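Long-range contacts in beta-N-acetylhexosaminidase (Bacteroides fragilis, PDB 4PYS), which probably hydrolyses terminal N-acetylhexosamine residues from glycoconjugates, as a glycoside hydrolase of family 20 with a TIM-barrel catalytic domain: residues M136-R141 with H165-E170; V221-M226 with Y285-G290. All blocks are in the same frame, centred on the assembly; numbering follows the deposited sequence.

Contact 1: M136-R141 with H165-E170; sequences MLDSGR and HWHLTE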
loop_
_atom_site.group_PDB
_atom_site.type_symbol
_atom_site.label_atom_id
_atom_site.label_comp_id
_atom_site.label_asym_id
_atom_site.label_seq_id
_atom_site.Cartn_x
_atom_site.Cartn_y
_atom_site.Cartn_z
HETATM N N MSE A 136 -1.767 2.650 -1.080
HETATM C CA MSE A 136 -1.615 3.717 -0.091
HETATM C C MSE A 136 -2.943 4.382 0.232
HETATM O O MSE A 136 -3.715 4.712 -0.673
HETATM C CB MSE A 136 -0.674 4.800 -0.619
HETATM C CG MSE A 136 -0.319 5.833 0.463
HETATM SE SE MSE A 136 0.034 7.597 -0.265
HETATM C CE MSE A 136 -1.802 8.197 -0.417
ATOM N N LEU A 137 -3.207 4.606 1.520
ATOM C CA LEU A 137 -4.391 5.366 1.924
ATOM C C LEU A 137 -3.941 6.615 2.656
ATOM O O LEU A 137 -3.062 6.549 3.521
ATOM C CB LEU A 137 -5.309 4.527 2.824
ATOM C CG LEU A 137 -6.602 5.224 3.274
ATOM C CD1 LEU A 137 -7.469 5.602 2.085
ATOM C CD2 LEU A 137 -7.370 4.333 4.232
ATOM N N ASP A 138 -4.534 7.744 2.284
ATOM C CA ASP A 138 -4.261 9.038 2.904
ATOM C C ASP A 138 -5.119 9.161 4.154
ATOM O O ASP A 138 -6.309 9.483 4.072
ATOM C CB ASP A 138 -4.606 10.143 1.897
ATOM C CG ASP A 138 -4.389 11.553 2.427
ATOM O OD1 ASP A 138 -3.995 11.770 3.605
ATOM O OD2 ASP A 138 -4.638 12.473 1.626
ATOM N N SER A 139 -4.507 8.875 5.303
ATOM C CA SER A 139 -5.125 9.072 6.608
ATOM C C SER A 139 -4.600 10.353 7.242
ATOM O O SER A 139 -4.736 10.545 8.439
ATOM C CB SER A 139 -4.810 7.896 7.540
ATOM O OG SER A 139 -5.328 6.677 7.038
ATOM N N GLY A 140 -3.976 11.225 6.457
ATOM C CA GLY A 140 -3.542 12.507 6.998
ATOM C C GLY A 140 -4.644 13.549 6.852
ATOM O O GLY A 140 -5.047 14.201 7.823
ATOM N N ARG A 141 -5.150 13.703 5.631
ATOM C CA ARG A 141 -6.185 14.712 5.366
ATOM C C ARG A 141 -7.540 14.325 5.940
ATOM O O ARG A 141 -8.374 15.190 6.254
ATOM C CB ARG A 141 -6.346 14.909 3.860
ATOM C CG ARG A 141 -5.113 15.475 3.193
ATOM C CD ARG A 141 -5.376 15.846 1.745
ATOM N NE ARG A 141 -4.263 16.609 1.191
ATOM C CZ ARG A 141 -3.109 16.071 0.810
ATOM N NH1 ARG A 141 -2.146 16.842 0.320
ATOM N NH2 ARG A 141 -2.915 14.761 0.925
ATOM N N HIS A 165 0.611 1.080 2.432
ATOM C CA HIS A 165 1.363 2.311 2.689
ATOM C C HIS A 165 0.410 3.260 3.408
ATOM O O HIS A 165 -0.618 3.646 2.858
ATOM C CB HIS A 165 1.818 2.836 1.318
ATOM C CG HIS A 165 2.462 4.184 1.328
ATOM N ND1 HIS A 165 2.898 4.791 0.169
ATOM C CD2 HIS A 165 2.739 5.053 2.332
ATOM C CE1 HIS A 165 3.404 5.977 0.453
ATOM N NE2 HIS A 165 3.327 6.158 1.762
ATOM N N TRP A 166 0.727 3.596 4.657
ATOM C CA TRP A 166 -0.202 4.333 5.507
ATOM C C TRP A 166 0.297 5.771 5.661
ATOM O O TRP A 166 1.259 6.025 6.379
ATOM C CB TRP A 166 -0.290 3.651 6.883
ATOM C CG TRP A 166 -1.537 3.964 7.668
ATOM C CD1 TRP A 166 -2.598 4.727 7.267
ATOM C CD2 TRP A 166 -1.844 3.508 8.993
ATOM N NE1 TRP A 166 -3.550 4.775 8.275
ATOM C CE2 TRP A 166 -3.108 4.031 9.338
ATOM C CE3 TRP A 166 -1.167 2.713 9.924
ATOM C CZ2 TRP A 166 -3.709 3.793 10.587
ATOM C CZ3 TRP A 166 -1.766 2.465 11.158
ATOM C CH2 TRP A 166 -3.021 3.014 11.481
ATOM N N HIS A 167 -0.345 6.696 4.953
ATOM C CA HIS A 167 0.069 8.092 4.924
ATOM C C HIS A 167 -0.569 8.735 6.146
ATOM O O HIS A 167 -1.749 9.085 6.124
ATOM C CB HIS A 167 -0.420 8.740 3.616
ATOM C CG HIS A 167 0.057 10.147 3.404
ATOM N ND1 HIS A 167 1.267 10.448 2.815
ATOM C CD2 HIS A 167 -0.531 11.337 3.680
ATOM C CE1 HIS A 167 1.415 11.762 2.758
ATOM N NE2 HIS A 167 0.336 12.324 3.277
ATOM N N LEU A 168 0.217 8.873 7.214
ATOM C CA LEU A 168 -0.292 9.177 8.549
ATOM C C LEU A 168 -0.176 10.630 8.972
ATOM O O LEU A 168 -0.765 11.025 9.977
ATOM C CB LEU A 168 0.459 8.332 9.590
ATOM C CG LEU A 168 0.040 6.870 9.651
ATOM C CD1 LEU A 168 1.188 6.023 10.209
ATOM C CD2 LEU A 168 -1.188 6.742 10.524
ATOM N N THR A 169 0.606 11.425 8.248
ATOM C CA THR A 169 0.833 12.803 8.673
ATOM C C THR A 169 0.679 13.736 7.497
ATOM O O THR A 169 1.115 13.431 6.388
ATOM C CB THR A 169 2.241 13.007 9.271
ATOM O OG1 THR A 169 3.218 12.917 8.223
ATOM C CG2 THR A 169 2.530 11.952 10.342
ATOM N N GLU A 170 0.051 14.874 7.755
ATOM C CA GLU A 170 -0.232 15.867 6.730
ATOM C C GLU A 170 -0.375 17.194 7.435
ATOM O O GLU A 170 -0.475 17.233 8.671
ATOM C CB GLU A 170 -1.557 15.547 6.041
ATOM C CG GLU A 170 -1.411 14.726 4.777
ATOM C CD GLU A 170 -0.667 15.489 3.706
ATOM O OE1 GLU A 170 -0.727 16.736 3.736
ATOM O OE2 GLU A 170 -0.018 14.849 2.847
HETATM O O HOH W 1 0.126 15.074 0.224
#

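Contact 2: V221-M226 with Y285-G290; sequences VPEIDM and YIHLGG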
loop_
_atom_site.group_PDB
_atom_site.type_symbol
_atom_site.label_atom_id
_atom_site.label_comp_id
_atom_site.label_asym_id
_atom_site.label_seq_id
_atom_site.Cartn_x
_atom_site.Cartn_y
_atom_site.Cartn_z
ATOM N N VAL A 221 3.652 -0.005 5.867
ATOM C CA VAL A 221 4.735 0.956 5.681
ATOM C C VAL A 221 4.221 2.325 6.124
ATOM O O VAL A 221 3.382 2.912 5.460
ATOM C CB VAL A 221 5.125 1.027 4.210
ATOM C CG1 VAL A 221 6.269 2.029 3.994
ATOM C CG2 VAL A 221 5.556 -0.352 3.715
ATOM N N PRO A 222 4.715 2.832 7.261
ATOM C CA PRO A 222 4.234 4.152 7.685
ATOM C C PRO A 222 4.912 5.266 6.899
ATOM O O PRO A 222 6.089 5.126 6.527
ATOM C CB PRO A 222 4.688 4.221 9.146
ATOM C CG PRO A 222 5.963 3.417 9.173
ATOM C CD PRO A 222 5.759 2.296 8.156
ATOM N N GLU A 223 4.194 6.357 6.658
ATOM C CA GLU A 223 4.829 7.555 6.100
ATOM C C GLU A 223 4.754 8.703 7.108
ATOM O O GLU A 223 3.668 9.124 7.509
ATOM C CB GLU A 223 4.180 7.988 4.791
ATOM C CG GLU A 223 4.865 9.210 4.152
ATOM C CD GLU A 223 4.223 9.650 2.853
ATOM O OE1 GLU A 223 3.430 8.876 2.267
ATOM O OE2 GLU A 223 4.508 10.775 2.392
ATOM N N ILE A 224 5.921 9.187 7.509
ATOM C CA ILE A 224 6.021 10.354 8.374
ATOM C C ILE A 224 6.626 11.450 7.513
ATOM O O ILE A 224 7.817 11.408 7.199
ATOM C CB ILE A 224 6.947 10.093 9.563
ATOM C CG1 ILE A 224 6.633 8.736 10.204
ATOM C CG2 ILE A 224 6.832 11.232 10.589
ATOM C CD1 ILE A 224 5.227 8.650 10.793
ATOM N N ASP A 225 5.809 12.425 7.130
ATOM C CA ASP A 225 6.250 13.463 6.207
ATOM C C ASP A 225 7.148 14.506 6.841
ATOM O O ASP A 225 6.827 15.081 7.880
ATOM C CB ASP A 225 5.054 14.138 5.546
ATOM C CG ASP A 225 4.697 13.486 4.257
ATOM O OD1 ASP A 225 5.367 12.482 3.962
ATOM O OD2 ASP A 225 3.782 13.951 3.549
HETATM N N MSE A 226 8.278 14.742 6.191
HETATM C CA MSE A 226 9.222 15.751 6.626
HETATM C C MSE A 226 10.031 16.124 5.386
HETATM O O MSE A 226 10.255 15.276 4.515
HETATM C CB MSE A 226 10.111 15.196 7.743
HETATM C CG MSE A 226 10.759 13.861 7.411
HETATM SE SE MSE A 226 11.716 13.109 8.938
HETATM C CE MSE A 226 10.169 12.542 9.990
ATOM N N TYR A 285 10.835 -1.018 5.469
ATOM C CA TYR A 285 10.739 0.250 4.757
ATOM C C TYR A 285 9.963 1.301 5.549
ATOM O O TYR A 285 8.853 1.044 6.031
ATOM C CB TYR A 285 9.983 0.041 3.445
ATOM C CG TYR A 285 10.703 -0.847 2.476
ATOM C CD1 TYR A 285 11.592 -0.315 1.557
ATOM C CD2 TYR A 285 10.477 -2.217 2.461
ATOM C CE1 TYR A 285 12.251 -1.119 0.658
ATOM C CE2 TYR A 285 11.132 -3.033 1.558
ATOM C CZ TYR A 285 12.022 -2.477 0.663
ATOM O OH TYR A 285 12.689 -3.276 -0.244
ATOM N N ILE A 286 10.528 2.499 5.647
ATOM C CA ILE A 286 9.814 3.627 6.258
ATOM C C ILE A 286 9.798 4.756 5.244
ATOM O O ILE A 286 10.845 5.088 4.678
ATOM C CB ILE A 286 10.543 4.124 7.521
ATOM C CG1 ILE A 286 10.783 2.975 8.507
ATOM C CG2 ILE A 286 9.764 5.271 8.179
ATOM C CD1 ILE A 286 9.514 2.457 9.191
ATOM N N HIS A 287 8.631 5.353 5.017
ATOM C CA HIS A 287 8.497 6.396 4.006
ATOM C C HIS A 287 8.659 7.746 4.705
ATOM O O HIS A 287 7.988 8.004 5.701
ATOM C CB HIS A 287 7.114 6.314 3.363
ATOM C CG HIS A 287 7.022 6.944 2.004
ATOM N ND1 HIS A 287 7.344 8.264 1.764
ATOM C CD2 HIS A 287 6.608 6.437 0.816
ATOM C CE1 HIS A 287 7.160 8.536 0.484
ATOM N NE2 HIS A 287 6.707 7.446 -0.112
ATOM N N LEU A 288 9.545 8.595 4.199
ATOM C CA LEU A 288 9.787 9.892 4.832
ATOM C C LEU A 288 9.262 11.054 3.990
ATOM O O LEU A 288 9.599 12.211 4.243
ATOM C CB LEU A 288 11.279 10.085 5.122
ATOM C CG LEU A 288 11.887 9.090 6.110
ATOM C CD1 LEU A 288 13.375 9.370 6.318
ATOM C CD2 LEU A 288 11.131 9.116 7.446
ATOM N N GLY A 289 8.423 10.755 3.004
ATOM C CA GLY A 289 7.908 11.793 2.124
ATOM C C GLY A 289 9.002 12.495 1.343
ATOM O O GLY A 289 9.626 11.911 0.467
ATOM N N GLY A 290 9.244 13.760 1.657
ATOM C CA GLY A 290 10.343 14.471 1.036
ATOM C C GLY A 290 9.967 15.268 -0.198
ATOM O O GLY A 290 10.818 15.931 -0.792
#

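Contact 1: M136-R141 with H165-E170
Met136, a selenomethionine, lies over the face of the His165 ring, its CG 3.4 Å and its SE 4.0 Å from the ring centroid. Both side chains leave the backbone anti to N (chi1 -171° and 173°), setting them side by side. The backbones join through His167 N to Leu137 O, 3.1 Å. On the other face of the sheet Trp166 NE1 reaches Ser139 OG at 2.9 Å, with the hydroxyl in the indole plane; Gln144 also bonds that oxygen. At the strand ends His167 NE2 donates to the anti lone pair of Glu170 OE2, 2.6 Å away. Asp138 OD2 lies in the guanidinium plane of Arg141, a 2.9 Å salt bridge to NH2, whose N-H comes from above the carboxylate plane. Glu170 lies over a guanidinium face: no N-H points at it, and NH2, 3.5 Å from OE2, attracts by charge only. A water bridges Arg141 NH1 and Glu170 OE2. Asp138 OD1 accepts from Gly140 N, an Asx turn, and from Arg141 N, completing an Asx motif that fixes where the arginine starts. The strands belong to a beta-alpha-beta unit of the TIM barrel, the polar cluster at their C-terminal ends, where such barrels carry their active sites.

Contact 2: V221-M226 with Y285-G290
Glu223 lays its carboxylate over one face of the His287 ring, the planes only 22° apart and CD 3.6 Å from ND1, where strands 219-223 and 285-287 run side by side in the TIM barrel of the catalytic domain. The glutamate chain is extended, with CG anti to the backbone N (chi1 -178°), and runs alongside the histidine in the same direction. The stack makes no hydrogen bond; the polar atoms of both groups have partners of their own. Glu223 OE1 bonds to His165 and His167, and OE2 to the indole N-H of Trp341; together these partners fix the rotation of the carboxylate. His287 NE2 pairs with Gln359, while ND1 accepts from Gly289 N, 3.0 Å away and in the ring plane, so the imidazole is held at both nitrogens.

The backbone is bonded around His287: its N donates to Pro222 O at 3.0 Å, and its O receives Ile224 N. Beyond the bridge between Glu223 and His287 the pairing weakens, and Met226 N to Leu288 O is a long, weak bond of 3.5 Å. Apolar contacts lie off this polar face: Pro222 CG meets Ile286 CD1 at 3.7 Å, and the selenium of selenomethionine Met226 approaches Leu288 CD2, with helix 316-333 packed against both residues. At the other end, Val221 CG1 rests against the backbone carbonyl of Tyr285.

Past the strands, Asp225 N is bonded by Thr169 OG1, and the Asp225 carboxylate turns back toward the second segment. Gly289 has a positive phi and its CA lies against that carboxylate, where a side chain would have no place. The two acid groups come together there: Asp225 OD1 is 2.5 Å from Glu223 OE2 and 3.2 Å from Gly289 CA.

Both contacts are buried and belong to the same barrel, joined where strand 163-170 of contact 1 neighbours strand 219-223 of contact 2. Contact 1 has three consecutive parallel bridges within a classical beta-alpha-beta unit; contact 2 has a single bridge, and its segments have 58 residues between them. Their chemistry differs too: contact 1 ends in an arginine-carboxylate network with a bridging water, contact 2 in closely set acids and glycines, with apolar packing against a helix on its other side. Glu223 of contact 2 reaches both histidines of contact 1, and the rings of His165 and His287 meet nearly parallel. Glycerol, probably from the crystallisation liquor, is bound close to Arg141 and somewhat farther from Asp225, which may mark a pocket at these strand ends.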